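Local coordinates for Galactose/lactose metabolism regulatory protein GAL80 (Saccharomyces cerevisiae, PDB 3BTV) that represses the galactose and lactose metabolic genes of yeast by binding GAL4 and blocking its transcriptional activation when no inducing sugar is present, at residues I179-N184 and D219-M224; T212-T217 and R413-V418. The protein carries 1 engineered substitution. All blocks are in the same frame, centred on the assembly; numbering follows the deposited sequence.

Interaction 1: residues I179-N184 and D219-M224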
# COMPACT_ATOMS: atom_id res chain seq x y z
N ILE B 179 -7.00 -0.42 -6.07
CA ILE B 179 -7.51 -0.83 -4.74
C ILE B 179 -6.44 -0.73 -3.66
O ILE B 179 -5.31 -1.16 -3.87
CB ILE B 179 -7.98 -2.31 -4.79
CG1 ILE B 179 -9.07 -2.50 -5.87
CG2 ILE B 179 -8.42 -2.80 -3.41
CD1 ILE B 179 -9.56 -3.93 -6.00
N GLU B 180 -6.78 -0.20 -2.49
CA GLU B 180 -5.86 -0.28 -1.34
C GLU B 180 -6.52 -0.93 -0.15
O GLU B 180 -7.70 -0.68 0.17
CB GLU B 180 -5.31 1.09 -0.94
CG GLU B 180 -4.45 1.77 -2.02
CD GLU B 180 -5.29 2.50 -3.05
OE1 GLU B 180 -6.29 3.11 -2.62
OE2 GLU B 180 -4.97 2.46 -4.27
N ILE B 181 -5.75 -1.73 0.55
CA ILE B 181 -6.24 -2.37 1.75
C ILE B 181 -5.27 -2.15 2.90
O ILE B 181 -4.07 -2.36 2.76
CB ILE B 181 -6.39 -3.87 1.53
CG1 ILE B 181 -7.38 -4.12 0.39
CG2 ILE B 181 -6.82 -4.56 2.82
CD1 ILE B 181 -7.58 -5.59 0.09
N ALA B 182 -5.79 -1.72 4.03
CA ALA B 182 -4.99 -1.57 5.24
C ALA B 182 -5.73 -2.27 6.36
O ALA B 182 -6.94 -2.06 6.53
CB ALA B 182 -4.81 -0.12 5.56
N GLY B 183 -5.03 -3.09 7.13
CA GLY B 183 -5.64 -3.81 8.23
C GLY B 183 -4.69 -4.06 9.38
O GLY B 183 -3.48 -3.79 9.27
N ASN B 184 -5.25 -4.55 10.49
CA ASN B 184 -4.47 -5.09 11.62
C ASN B 184 -4.88 -6.53 11.95
O ASN B 184 -5.98 -6.95 11.62
CB ASN B 184 -4.64 -4.24 12.88
CG ASN B 184 -3.91 -2.92 12.80
OD1 ASN B 184 -2.92 -2.71 13.50
ND2 ASN B 184 -4.40 -2.01 11.96
N ASP B 219 -9.91 -12.81 0.47
CA ASP B 219 -10.96 -13.60 -0.14
C ASP B 219 -12.20 -12.76 -0.43
O ASP B 219 -12.80 -12.91 -1.49
CB ASP B 219 -11.37 -14.81 0.70
CG ASP B 219 -12.54 -15.56 0.08
OD1 ASP B 219 -12.35 -16.17 -1.00
OD2 ASP B 219 -13.65 -15.50 0.63
N ILE B 220 -12.62 -11.92 0.51
CA ILE B 220 -13.79 -11.06 0.22
C ILE B 220 -13.45 -10.07 -0.88
O ILE B 220 -14.32 -9.69 -1.67
CB ILE B 220 -14.37 -10.31 1.46
CG1 ILE B 220 -13.37 -9.31 2.01
CG2 ILE B 220 -14.83 -11.28 2.55
CD1 ILE B 220 -13.93 -8.49 3.17
N LEU B 221 -12.19 -9.65 -0.95
CA LEU B 221 -11.82 -8.72 -2.01
C LEU B 221 -12.08 -9.36 -3.36
O LEU B 221 -12.69 -8.77 -4.24
CB LEU B 221 -10.35 -8.29 -1.93
CG LEU B 221 -10.04 -7.28 -3.03
CD1 LEU B 221 -10.79 -5.94 -2.78
CD2 LEU B 221 -8.55 -7.05 -3.16
N GLN B 222 -11.61 -10.60 -3.52
CA GLN B 222 -11.77 -11.31 -4.78
C GLN B 222 -13.22 -11.61 -5.05
O GLN B 222 -13.68 -11.55 -6.18
CB GLN B 222 -10.98 -12.62 -4.75
CG GLN B 222 -9.49 -12.40 -4.75
CD GLN B 222 -8.74 -13.68 -4.45
OE1 GLN B 222 -8.24 -14.34 -5.34
NE2 GLN B 222 -8.68 -14.04 -3.18
N TYR B 223 -13.95 -11.92 -3.98
CA TYR B 223 -15.38 -12.18 -4.10
C TYR B 223 -16.17 -10.93 -4.55
O TYR B 223 -17.04 -11.02 -5.42
CB TYR B 223 -15.92 -12.73 -2.78
CG TYR B 223 -17.37 -13.18 -2.86
CD1 TYR B 223 -17.75 -14.24 -3.68
CD2 TYR B 223 -18.35 -12.55 -2.12
CE1 TYR B 223 -19.06 -14.66 -3.75
CE2 TYR B 223 -19.68 -12.96 -2.17
CZ TYR B 223 -20.02 -14.00 -3.00
OH TYR B 223 -21.33 -14.41 -3.08
N MET B 224 -15.85 -9.78 -3.98
CA MET B 224 -16.55 -8.52 -4.30
C MET B 224 -16.25 -8.02 -5.71
O MET B 224 -17.10 -7.43 -6.36
CB MET B 224 -16.15 -7.41 -3.32
CG MET B 224 -16.79 -7.50 -1.97
SD MET B 224 -16.34 -6.06 -0.98
CE MET B 224 -14.55 -6.27 -0.78

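Interaction 2: residues T212-T217 and R413-V418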
# COMPACT_ATOMS: atom_id res chain seq x y z
N THR B 212 -4.92 -16.20 8.25
CA THR B 212 -6.22 -15.95 8.84
C THR B 212 -6.77 -14.58 8.48
O THR B 212 -7.78 -14.48 7.77
CB THR B 212 -6.17 -16.12 10.37
OG1 THR B 212 -5.47 -17.33 10.69
CG2 THR B 212 -7.59 -16.17 10.97
N THR B 213 -6.11 -13.54 8.95
CA THR B 213 -6.60 -12.18 8.79
C THR B 213 -6.56 -11.73 7.34
O THR B 213 -7.56 -11.32 6.78
CB THR B 213 -5.79 -11.19 9.63
OG1 THR B 213 -5.70 -11.68 10.97
CG2 THR B 213 -6.47 -9.81 9.64
N PHE B 214 -5.39 -11.84 6.73
CA PHE B 214 -5.26 -11.58 5.31
C PHE B 214 -6.12 -12.55 4.49
O PHE B 214 -6.74 -12.15 3.51
CB PHE B 214 -3.80 -11.65 4.90
CG PHE B 214 -3.58 -11.51 3.42
CD1 PHE B 214 -3.66 -10.28 2.81
CD2 PHE B 214 -3.32 -12.62 2.65
CE1 PHE B 214 -3.46 -10.15 1.46
CE2 PHE B 214 -3.12 -12.50 1.29
CZ PHE B 214 -3.19 -11.27 0.70
N GLY B 215 -6.17 -13.81 4.89
CA GLY B 215 -6.99 -14.79 4.19
C GLY B 215 -8.46 -14.39 4.08
O GLY B 215 -9.03 -14.38 2.99
N HIS B 216 -9.10 -14.09 5.20
CA HIS B 216 -10.51 -13.69 5.17
C HIS B 216 -10.67 -12.45 4.28
O HIS B 216 -11.54 -12.39 3.42
CB HIS B 216 -11.04 -13.40 6.57
CG HIS B 216 -11.46 -14.61 7.34
ND1 HIS B 216 -12.62 -15.30 7.08
CD2 HIS B 216 -10.88 -15.23 8.40
CE1 HIS B 216 -12.75 -16.30 7.93
NE2 HIS B 216 -11.71 -16.29 8.75
N THR B 217 -9.79 -11.48 4.47
CA THR B 217 -9.89 -10.20 3.77
C THR B 217 -9.65 -10.28 2.27
O THR B 217 -10.40 -9.72 1.48
CB THR B 217 -8.94 -9.16 4.38
OG1 THR B 217 -9.20 -9.05 5.79
CG2 THR B 217 -9.16 -7.80 3.74
N ARG B 413 -4.03 -22.01 -1.78
CA ARG B 413 -3.01 -21.89 -2.83
C ARG B 413 -2.48 -20.48 -2.87
O ARG B 413 -1.29 -20.26 -3.10
CB ARG B 413 -3.58 -22.27 -4.19
CG ARG B 413 -3.86 -23.77 -4.32
CD ARG B 413 -4.51 -24.13 -5.65
NE ARG B 413 -4.68 -25.57 -5.80
CZ ARG B 413 -5.25 -26.18 -6.83
NH1 ARG B 413 -5.74 -25.47 -7.85
NH2 ARG B 413 -5.34 -27.50 -6.86
N LEU B 414 -3.37 -19.51 -2.64
CA LEU B 414 -2.96 -18.12 -2.62
C LEU B 414 -2.08 -17.83 -1.41
O LEU B 414 -1.06 -17.14 -1.52
CB LEU B 414 -4.18 -17.18 -2.65
CG LEU B 414 -3.85 -15.69 -2.69
CD1 LEU B 414 -3.03 -15.34 -3.92
CD2 LEU B 414 -5.15 -14.82 -2.63
N ILE B 415 -2.47 -18.33 -0.25
CA ILE B 415 -1.69 -18.13 0.96
C ILE B 415 -0.32 -18.80 0.80
O ILE B 415 0.72 -18.23 1.14
CB ILE B 415 -2.37 -18.73 2.18
CG1 ILE B 415 -3.68 -17.97 2.50
CG2 ILE B 415 -1.43 -18.67 3.37
CD1 ILE B 415 -3.50 -16.48 2.64
N GLU B 416 -0.33 -20.02 0.28
CA GLU B 416 0.94 -20.72 0.03
C GLU B 416 1.83 -19.83 -0.83
O GLU B 416 3.01 -19.66 -0.53
CB GLU B 416 0.70 -22.07 -0.64
CG GLU B 416 1.98 -22.84 -0.98
CD GLU B 416 2.99 -22.84 0.16
OE1 GLU B 416 2.58 -22.79 1.34
OE2 GLU B 416 4.21 -22.90 -0.13
N SER B 417 1.25 -19.24 -1.86
CA SER B 417 2.00 -18.37 -2.78
C SER B 417 2.51 -17.09 -2.14
O SER B 417 3.60 -16.62 -2.48
CB SER B 417 1.16 -18.04 -4.00
OG SER B 417 0.72 -19.23 -4.62
N VAL B 418 1.74 -16.50 -1.23
CA VAL B 418 2.25 -15.35 -0.50
C VAL B 418 3.59 -15.71 0.19
O VAL B 418 4.59 -15.01 0.05
CB VAL B 418 1.23 -14.82 0.53
CG1 VAL B 418 1.92 -13.93 1.53
CG2 VAL B 418 0.10 -14.03 -0.19

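Interaction 1: residues I179-N184 and D219-M224
L221 lowers its two methyl groups from helix 209-225 onto I179 and I181, alternate residues on one face of strand 176-184. Just before it on the helix, D219 OD2 forms a salt bridge with R156, and I220 reaches I297 of the adjacent strand 295-301 and I161 of helix 159-169. L221 then carries the contact. Its CG stands anti to the backbone N (chi1 -178°), which sends the forked end of the side chain down to the sheet. L221 CD1 meets I179 tip to tip, 4.0 Å from both I179 CG2 and I179 CD1. The other branch takes the second isoleucine, with L221 CD2 and I181 CD1 3.7 Å apart as the two chains cross at a slant. Both isoleucines extend CD1 toward the helix in the same conformation, chi2 being 179° in each. This is helix-on-sheet packing within the Gal80p C-terminal domain, an alpha/beta fold consistent with that of GFO/IDH/MocA-type oxidoreductases, where a large mixed sheet is covered on this face by helices; the backbones stay well separated, with 9.3 Å between I181 CA and L221 CA. V278 and I297, from the strands flanking 176-184, also touch L221. Farther along, M224 packs on I161 and A164 of helix 159-169.

Interaction 2: residues T212-T217 and R413-V418
The ring of F214 and the terminal methyl of I415 form the centre of this helix-helix contact. I415 CD1 lies in the plane of the phenyl ring, at its edge, 3.9 Å from F214 CD2. F214 CE2 meets V418 CG2, also at 3.9 Å, the two side chains reaching in from opposite directions. The same I415 methyl reaches the backbone at G215, with 4.2 Å between I415 CD1 and G215 CA. A bent isoleucine chain (chi2 -54°) carries CD1 there, although the CB of I415 is not aimed at the partner helix. The closest pair of CA atoms is G215 CA and I415 CA, 7.0 Å apart; the segment axes pass at 10.8 Å with 130° between their N-to-C directions. Behind them, each helix ties a hydroxyl to its own backbone: S417 OG donates to R413 O at 2.7 Å, and T217 OG1 to T213 O; each carbonyl also accepts the backbone N-H of the residue supplying the hydroxyl, from the opposite face of its plane. Farther out, F214 and V418 rest on L265 and F267 of strand 264-271, V418 also on A234 and V236 of strand 229-237, so helices 209-225 and 405-424 lie together against the large sheet.

Overall arrangement
Helix 209-225 serves both contacts: its T212-T217 part meets helix 405-424 in interaction 2, and its following turns, D219-M224, pack on strand 176-184 in interaction 1. The centres lie about 11 Å apart, and the two sites touch directly, as where I181 meets T217 and Q222 meets L414. Along the chain the segments alternate: strand 179-184, then 212-217, 219-224 and, nearly 200 residues later, 413-418. Helix 209-225, which comes after strand 176-184 of the large mixed sheet, is thus held both by that strand and by a helix from near the C-terminus, so that distant parts of the sequence close into one buried core.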